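Local atomic coordinates of sulfite dehydrogenase (Paracoccus pantotrophus, PDB entry 2XTS), a protein that probably oxidises protein-bound sulfane sulfur at a molybdenum cofactor and passes the electrons to heme c of its cytochrome partner. Residues W168-S182 with D234-Y246. Numbering follows the deposited sequence.
Sequences WLYAEGADASSNGRS and DKAVESREETSKY. With MTE (phosphonic acidmono-(2-amino-5,6-dimercapto-4-oxo-3,7,8a,9,10,10a-hexahydro-4H-8-oxa-1,3,9,10-tetraaza-anthracen-7-ylmethyl)ester), chain E; HEC (heme c), chain K; 2MO (molybdenum (IV)oxide), chain F.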
loop_
_atom_site.group_PDB
_atom_site.type_symbol
_atom_site.label_atom_id
_atom_site.label_comp_id
_atom_site.label_asym_id
_atom_site.label_seq_id
_atom_site.Cartn_x
_atom_site.Cartn_y
_atom_site.Cartn_z
ATOM N N TRP A 168 -21.213 -26.576 6.216
ATOM C CA TRP A 168 -20.441 -25.594 6.977
ATOM C C TRP A 168 -18.970 -25.875 6.817
ATOM O O TRP A 168 -18.552 -27.028 6.745
ATOM C CB TRP A 168 -20.815 -25.647 8.467
ATOM C CG TRP A 168 -22.169 -25.177 8.811
ATOM C CD1 TRP A 168 -23.316 -25.896 8.756
ATOM C CD2 TRP A 168 -22.523 -23.870 9.265
ATOM N NE1 TRP A 168 -24.368 -25.112 9.163
ATOM C CE2 TRP A 168 -23.902 -23.870 9.495
ATOM C CE3 TRP A 168 -21.796 -22.707 9.536
ATOM C CZ2 TRP A 168 -24.585 -22.748 9.974
ATOM C CZ3 TRP A 168 -22.476 -21.577 10.027
ATOM C CH2 TRP A 168 -23.855 -21.610 10.224
ATOM N N LEU A 169 -18.191 -24.797 6.804
ATOM C CA LEU A 169 -16.741 -24.870 6.828
ATOM C C LEU A 169 -16.268 -24.236 8.114
ATOM O O LEU A 169 -16.703 -23.134 8.488
ATOM C CB LEU A 169 -16.136 -24.151 5.621
ATOM C CG LEU A 169 -14.606 -24.070 5.517
ATOM C CD1 LEU A 169 -14.187 -23.968 4.067
ATOM C CD2 LEU A 169 -14.068 -22.869 6.295
ATOM N N TYR A 170 -15.386 -24.949 8.801
ATOM C CA TYR A 170 -14.744 -24.456 10.006
ATOM C C TYR A 170 -13.294 -24.162 9.684
ATOM O O TYR A 170 -12.580 -25.045 9.208
ATOM C CB TYR A 170 -14.833 -25.523 11.073
ATOM C CG TYR A 170 -14.159 -25.189 12.385
ATOM C CD1 TYR A 170 -14.742 -24.305 13.305
ATOM C CD2 TYR A 170 -12.977 -25.826 12.750
ATOM C CE1 TYR A 170 -14.124 -24.054 14.534
ATOM C CE2 TYR A 170 -12.348 -25.565 13.942
ATOM C CZ TYR A 170 -12.934 -24.706 14.844
ATOM O OH TYR A 170 -12.313 -24.445 16.050
ATOM N N ALA A 171 -12.850 -22.933 9.954
ATOM C CA ALA A 171 -11.463 -22.549 9.672
ATOM C C ALA A 171 -10.758 -22.291 10.977
ATOM O O ALA A 171 -11.292 -21.590 11.836
ATOM C CB ALA A 171 -11.371 -21.298 8.798
ATOM N N GLU A 172 -9.557 -22.845 11.128
ATOM C CA GLU A 172 -8.761 -22.552 12.322
ATOM C C GLU A 172 -7.335 -22.231 11.970
ATOM O O GLU A 172 -6.794 -22.635 10.929
ATOM C CB GLU A 172 -8.797 -23.654 13.390
ATOM C CG GLU A 172 -8.252 -24.941 12.908
ATOM C CD GLU A 172 -7.699 -25.940 13.971
ATOM O OE1 GLU A 172 -7.319 -27.029 13.518
ATOM O OE2 GLU A 172 -7.612 -25.691 15.202
ATOM N N GLY A 173 -6.759 -21.439 12.857
ATOM C CA GLY A 173 -5.410 -20.954 12.725
ATOM C C GLY A 173 -4.357 -21.853 13.342
ATOM O O GLY A 173 -4.659 -22.728 14.146
ATOM N N ALA A 174 -3.106 -21.589 12.991
ATOM C CA ALA A 174 -1.960 -22.356 13.489
ATOM C C ALA A 174 -1.523 -21.950 14.884
ATOM O O ALA A 174 -0.731 -22.653 15.505
ATOM C CB ALA A 174 -0.780 -22.193 12.522
ATOM N N ASP A 175 -2.021 -20.804 15.356
ATOM C CA ASP A 175 -1.704 -20.273 16.667
ATOM C C ASP A 175 -2.380 -21.049 17.801
ATOM O O ASP A 175 -3.284 -21.847 17.576
ATOM C CB ASP A 175 -2.015 -18.756 16.743
ATOM C CG ASP A 175 -3.460 -18.393 16.418
ATOM O OD1 ASP A 175 -4.109 -19.083 15.587
ATOM O OD2 ASP A 175 -3.931 -17.360 16.960
ATOM N N ALA A 176 -1.908 -20.811 19.020
ATOM C CA ALA A 176 -2.477 -21.455 20.207
ATOM C C ALA A 176 -3.958 -21.145 20.373
ATOM O O ALA A 176 -4.754 -22.021 20.733
ATOM C CB ALA A 176 -1.720 -21.043 21.461
ATOM N N SER A 177 -4.345 -19.922 20.035
ATOM C CA SER A 177 -5.718 -19.516 20.231
ATOM C C SER A 177 -6.678 -20.177 19.249
ATOM O O SER A 177 -7.859 -20.227 19.542
ATOM C CB SER A 177 -5.875 -18.011 20.153
ATOM O OG SER A 177 -5.906 -17.540 18.818
ATOM N N SER A 178 -6.161 -20.590 18.086
ATOM C CA SER A 178 -6.899 -21.241 16.977
ATOM C C SER A 178 -7.889 -20.317 16.262
ATOM O O SER A 178 -7.981 -20.349 15.026
ATOM C CB SER A 178 -7.587 -22.551 17.391
ATOM O OG SER A 178 -8.997 -22.446 17.591
ATOM N N ASN A 179 -8.678 -19.532 16.993
ATOM C CA ASN A 179 -9.648 -18.631 16.384
ATOM C C ASN A 179 -10.615 -19.347 15.458
ATOM O O ASN A 179 -11.022 -18.830 14.428
ATOM C CB ASN A 179 -8.940 -17.516 15.623
ATOM C CG ASN A 179 -9.786 -16.251 15.508
ATOM O OD1 ASN A 179 -10.373 -15.939 14.456
ATOM N ND2 ASN A 179 -9.881 -15.539 16.608
ATOM N N GLY A 180 -11.030 -20.548 15.836
ATOM C CA GLY A 180 -11.885 -21.316 14.948
ATOM C C GLY A 180 -13.221 -20.636 14.769
ATOM O O GLY A 180 -13.823 -20.191 15.732
ATOM N N ARG A 181 -13.683 -20.575 13.519
ATOM C CA ARG A 181 -14.956 -19.984 13.168
ATOM C C ARG A 181 -15.654 -20.817 12.103
ATOM O O ARG A 181 -15.010 -21.345 11.193
ATOM C CB ARG A 181 -14.800 -18.530 12.664
ATOM C CG ARG A 181 -14.469 -17.507 13.737
ATOM C CD ARG A 181 -15.543 -17.395 14.794
ATOM N NE ARG A 181 -16.842 -17.001 14.301
ATOM C CZ ARG A 181 -17.325 -15.769 14.220
ATOM N NH1 ARG A 181 -16.621 -14.718 14.578
ATOM N NH2 ARG A 181 -18.554 -15.584 13.789
ATOM N N SER A 182 -16.985 -20.849 12.189
ATOM C CA SER A 182 -17.842 -21.567 11.257
ATOM C C SER A 182 -18.439 -20.651 10.196
ATOM O O SER A 182 -18.927 -19.556 10.493
ATOM C CB SER A 182 -18.981 -22.199 12.020
ATOM O OG SER A 182 -18.510 -23.054 13.039
ATOM N N ASP A 234 -21.398 -30.888 8.916
ATOM C CA ASP A 234 -22.820 -30.821 8.578
ATOM C C ASP A 234 -23.581 -29.783 9.383
ATOM O O ASP A 234 -24.739 -29.520 9.126
ATOM C CB ASP A 234 -23.488 -32.214 8.651
ATOM C CG ASP A 234 -23.485 -32.820 10.049
ATOM O OD1 ASP A 234 -22.953 -32.213 11.010
ATOM O OD2 ASP A 234 -24.034 -33.945 10.175
ATOM N N LYS A 235 -22.888 -29.156 10.327
ATOM C CA LYS A 235 -23.463 -28.134 11.214
ATOM C C LYS A 235 -22.357 -27.221 11.703
ATOM O O LYS A 235 -21.195 -27.567 11.593
ATOM C CB LYS A 235 -24.175 -28.744 12.420
ATOM C CG LYS A 235 -23.352 -29.657 13.243
ATOM C CD LYS A 235 -24.181 -30.308 14.341
ATOM C CE LYS A 235 -25.404 -31.064 13.800
ATOM N NZ LYS A 235 -26.054 -32.052 14.741
ATOM N N ALA A 236 -22.729 -26.065 12.248
ATOM C CA ALA A 236 -21.772 -25.134 12.786
ATOM C C ALA A 236 -21.083 -25.772 13.989
ATOM O O ALA A 236 -21.708 -26.512 14.753
ATOM C CB ALA A 236 -22.471 -23.842 13.181
ATOM N N VAL A 237 -19.815 -25.464 14.195
ATOM C CA VAL A 237 -19.119 -26.000 15.343
ATOM C C VAL A 237 -19.589 -25.345 16.660
ATOM O O VAL A 237 -19.647 -25.991 17.693
ATOM C CB VAL A 237 -17.590 -25.848 15.153
ATOM C CG1 VAL A 237 -16.837 -26.211 16.423
ATOM C CG2 VAL A 237 -17.140 -26.663 13.934
ATOM N N GLU A 238 -19.937 -24.059 16.589
ATOM C CA GLU A 238 -20.309 -23.254 17.773
ATOM C C GLU A 238 -19.126 -23.206 18.732
ATOM O O GLU A 238 -19.183 -23.570 19.915
ATOM C CB GLU A 238 -21.601 -23.724 18.432
ATOM C CG GLU A 238 -22.757 -23.856 17.449
ATOM C CD GLU A 238 -23.395 -22.548 17.034
ATOM O OE1 GLU A 238 -22.693 -21.530 16.863
ATOM O OE2 GLU A 238 -24.626 -22.567 16.862
ATOM N N SER A 239 -18.024 -22.762 18.166
ATOM C CA SER A 239 -16.788 -22.579 18.875
ATOM C C SER A 239 -16.804 -21.376 19.820
ATOM O O SER A 239 -17.745 -20.582 19.833
ATOM C CB SER A 239 -15.690 -22.399 17.854
ATOM O OG SER A 239 -15.949 -21.192 17.153
ATOM N N ARG A 240 -15.759 -21.240 20.620
ATOM C CA ARG A 240 -15.686 -20.161 21.613
ATOM C C ARG A 240 -15.884 -18.783 20.984
ATOM O O ARG A 240 -16.577 -17.922 21.548
ATOM C CB ARG A 240 -14.363 -20.269 22.380
ATOM C CG ARG A 240 -14.204 -19.340 23.576
ATOM C CD ARG A 240 -13.564 -18.017 23.265
ATOM N NE ARG A 240 -13.350 -17.286 24.492
ATOM C CZ ARG A 240 -12.487 -16.287 24.652
ATOM N NH1 ARG A 240 -11.750 -15.857 23.644
ATOM N NH2 ARG A 240 -12.368 -15.715 25.831
ATOM N N GLU A 241 -15.265 -18.595 19.824
ATOM C CA GLU A 241 -15.331 -17.316 19.138
ATOM C C GLU A 241 -16.623 -17.055 18.366
ATOM O O GLU A 241 -16.710 -16.095 17.608
ATOM C CB GLU A 241 -14.098 -17.064 18.263
ATOM C CG GLU A 241 -12.769 -17.059 19.067
ATOM C CD GLU A 241 -12.656 -16.055 20.218
ATOM O OE1 GLU A 241 -13.476 -15.145 20.333
ATOM O OE2 GLU A 241 -11.717 -16.190 21.038
ATOM N N GLU A 242 -17.633 -17.894 18.577
ATOM C CA GLU A 242 -18.949 -17.608 18.046
ATOM C C GLU A 242 -20.056 -17.940 19.020
ATOM O O GLU A 242 -21.219 -17.920 18.650
ATOM C CB GLU A 242 -19.140 -18.255 16.678
ATOM C CG GLU A 242 -19.092 -19.759 16.690
ATOM C CD GLU A 242 -18.681 -20.408 15.361
ATOM O OE1 GLU A 242 -18.314 -19.679 14.405
ATOM O OE2 GLU A 242 -18.699 -21.668 15.322
ATOM N N THR A 243 -19.690 -18.123 20.293
ATOM C CA THR A 243 -20.638 -18.404 21.374
ATOM C C THR A 243 -20.360 -17.436 22.528
ATOM O O THR A 243 -21.103 -16.478 22.762
ATOM C CB THR A 243 -20.565 -19.888 21.850
ATOM O OG1 THR A 243 -19.203 -20.232 22.182
ATOM C CG2 THR A 243 -21.067 -20.841 20.766
ATOM N N SER A 244 -19.271 -17.662 23.237
ATOM C CA SER A 244 -18.840 -16.745 24.268
ATOM C C SER A 244 -18.610 -15.346 23.705
ATOM O O SER A 244 -19.025 -14.357 24.296
ATOM C CB SER A 244 -17.553 -17.251 24.916
ATOM O OG SER A 244 -17.114 -16.349 25.915
ATOM N N LYS A 245 -17.915 -15.292 22.575
ATOM C CA LYS A 245 -17.536 -14.048 21.923
ATOM C C LYS A 245 -18.221 -13.960 20.569
ATOM O O LYS A 245 -18.730 -14.953 20.040
ATOM C CB LYS A 245 -16.023 -13.996 21.799
ATOM C CG LYS A 245 -15.317 -14.168 23.146
ATOM C CD LYS A 245 -15.615 -13.042 24.144
ATOM C CE LYS A 245 -14.774 -13.216 25.384
ATOM N NZ LYS A 245 -14.906 -12.079 26.301
ATOM N N TYR A 246 -18.295 -12.741 20.050
ATOM C CA TYR A 246 -18.919 -12.425 18.755
ATOM C C TYR A 246 -20.367 -12.914 18.722
ATOM O O TYR A 246 -20.905 -13.325 17.698
ATOM C CB TYR A 246 -18.049 -12.847 17.552
ATOM C CG TYR A 246 -16.642 -12.374 17.782
ATOM C CD1 TYR A 246 -16.306 -11.042 17.641
ATOM C CD2 TYR A 246 -15.679 -13.241 18.265
ATOM C CE1 TYR A 246 -14.998 -10.594 17.933
ATOM C CE2 TYR A 246 -14.401 -12.810 18.569
ATOM C CZ TYR A 246 -14.066 -11.511 18.424
ATOM O OH TYR A 246 -12.794 -11.139 18.803
HETATM N N1 MTE E . -6.770 -15.366 13.407
HETATM C C2 MTE E . -6.118 -16.089 14.312
HETATM N N2 MTE E . -5.562 -17.259 13.929
HETATM N N3 MTE E . -5.975 -15.680 15.587
HETATM C C4 MTE E . -6.502 -14.508 16.044
HETATM O O4 MTE E . -6.315 -14.195 17.238
HETATM N N5 MTE E . -7.912 -12.515 15.463
HETATM C C6 MTE E . -9.024 -12.212 14.593
HETATM C C7 MTE E . -8.710 -12.283 13.107
HETATM N N8 MTE E . -8.051 -13.525 12.799
HETATM C C9 MTE E . -7.253 -13.682 15.121
HETATM C C10 MTE E . -7.373 -14.188 13.748
HETATM C "C1'" MTE E . -9.666 -10.869 14.893
HETATM S "S1'" MTE E . -10.677 -10.716 16.313
HETATM C "C2'" MTE E . -9.543 -9.816 14.051
HETATM S "S2'" MTE E . -10.413 -8.351 14.284
HETATM C "C3'" MTE E . -8.645 -9.940 12.839
HETATM O "O3'" MTE E . -7.901 -11.168 12.772
HETATM C "C4'" MTE E . -7.612 -8.829 12.843
HETATM O "O4'" MTE E . -6.819 -8.903 11.650
HETATM P P MTE E . -5.432 -8.099 11.681
HETATM O O1P MTE E . -5.945 -6.644 11.897
HETATM O O2P MTE E . -4.603 -8.527 12.847
HETATM O O3P MTE E . -4.846 -8.285 10.324
HETATM FE FE HEC K . -7.871 -19.571 30.662
HETATM C CHA HEC K . -9.990 -17.799 28.686
HETATM C CHB HEC K . -10.172 -22.077 30.856
HETATM C CHC HEC K . -5.639 -21.449 32.318
HETATM C CHD HEC K . -5.877 -16.874 31.009
HETATM N NA HEC K . -9.717 -19.880 29.919
HETATM C C1A HEC K . -10.442 -18.986 29.166
HETATM C C2A HEC K . -11.764 -19.518 28.927
HETATM C C3A HEC K . -11.806 -20.712 29.536
HETATM C C4A HEC K . -10.524 -20.949 30.160
HETATM C CMA HEC K . -12.974 -21.720 29.592
HETATM C CAA HEC K . -12.878 -18.801 28.121
HETATM C CBA HEC K . -13.612 -17.773 28.982
HETATM C CGA HEC K . -14.760 -17.124 28.265
HETATM O O1A HEC K . -14.699 -16.931 27.049
HETATM O O2A HEC K . -15.750 -16.860 28.986
HETATM N NB HEC K . -7.871 -21.405 31.392
HETATM C C1B HEC K . -8.914 -22.325 31.368
HETATM C C2B HEC K . -8.421 -23.604 31.829
HETATM C C3B HEC K . -7.167 -23.425 32.268
HETATM C C4B HEC K . -6.800 -22.062 31.974
HETATM C CMB HEC K . -9.333 -24.835 32.003
HETATM C CAB HEC K . -6.212 -24.463 32.840
HETATM C CBB HEC K . -6.127 -25.686 31.885
HETATM N NC HEC K . -6.074 -19.203 31.511
HETATM C C1C HEC K . -5.330 -20.119 32.190
HETATM C C2C HEC K . -4.140 -19.474 32.687
HETATM C C3C HEC K . -4.203 -18.189 32.313
HETATM C C4C HEC K . -5.447 -18.004 31.616
HETATM C CMC HEC K . -3.018 -20.186 33.473
HETATM C CAC HEC K . -3.286 -16.999 32.595
HETATM C CBC HEC K . -1.812 -17.130 32.451
HETATM N ND HEC K . -7.927 -17.689 29.959
HETATM C C1D HEC K . -6.920 -16.759 30.128
HETATM C C2D HEC K . -7.161 -15.600 29.309
HETATM C C3D HEC K . -8.406 -15.901 28.576
HETATM C C4D HEC K . -8.834 -17.185 29.037
HETATM C CMD HEC K . -6.311 -14.353 29.105
HETATM C CAD HEC K . -9.059 -14.990 27.552
HETATM C CBD HEC K . -8.499 -15.314 26.170
HETATM C CGD HEC K . -9.132 -14.507 25.072
HETATM O O1D HEC K . -10.162 -13.825 25.309
HETATM O O2D HEC K . -8.656 -14.633 23.927
HETATM MO MO 2MO F . -11.962 -8.744 16.044
HETATM O OT1 2MO F . -13.531 -9.167 15.284
HETATM O OT2 2MO F . -11.999 -8.873 17.998
HETATM O O HOH W 1 -9.772 -17.693 20.808
HETATM O O HOH W 2 -13.248 -20.392 18.497
HETATM O O HOH W 3 -19.706 -18.087 12.673
#
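Between the molybdopterin pocket and the heme c site, the β-hairpin of 168-182 is clasped by the loop 234-246 through the buried carboxylate of Glu242, which meets Arg181 and Ser182. Glu242 OE1 takes the backbone N of Ser182 on its syn lone pair at 2.8 Å, nearly straight at 171°, and Arg181 NE at 3.1 Å in a salt bridge, the guanidinium standing almost perpendicular to the carboxylate. Glu242 OE2 receives Ser182 OG on its syn lone pair at 2.7 Å and the backbone N of Ser239, so four bonds from the protein, with a weak fifth from Glu238 N and a water on OE1, grip the group and fix its rotation. Replacing Glu242 by an alanine is likely to leave Arg181 NE without its charged mate and the Ser182 hydroxyl and the amides of Ser182 and Ser239 without their acceptor. With OG anti to its carbonyl carbon (chi1 -57°), Ser182 also accepts from Val237 N at 3.0 Å. Ser239 OG donates to Gly180 O at 2.7 Å from above the carbonyl plane; a water joins that oxygen to Glu241 N.

Ala236 CB sits 3.7 Å above the centroid of the six-membered ring of Trp168 in a CH-pi contact, and Val237 CG2 presses on Tyr170 CD1 at 3.4 Å. At the hairpin turn Asp175 pairs OD1 and OD2 with MTE N2 and N3. The loop reaches both cofactors, Arg240 holding O1A and O1D of the two heme propionates and Ser244 OG binding O1A, while Tyr246 OH bonds to oxygen OT2 of the molybdenum centre at 2.5 Å. Arg181 NH1 continues to Glu219 and Asn221. Strand 168-173 lies between strands 227-233 and 181-184 in a mixed sheet, and the loop leaves strand 227-233 toward strand 248-249.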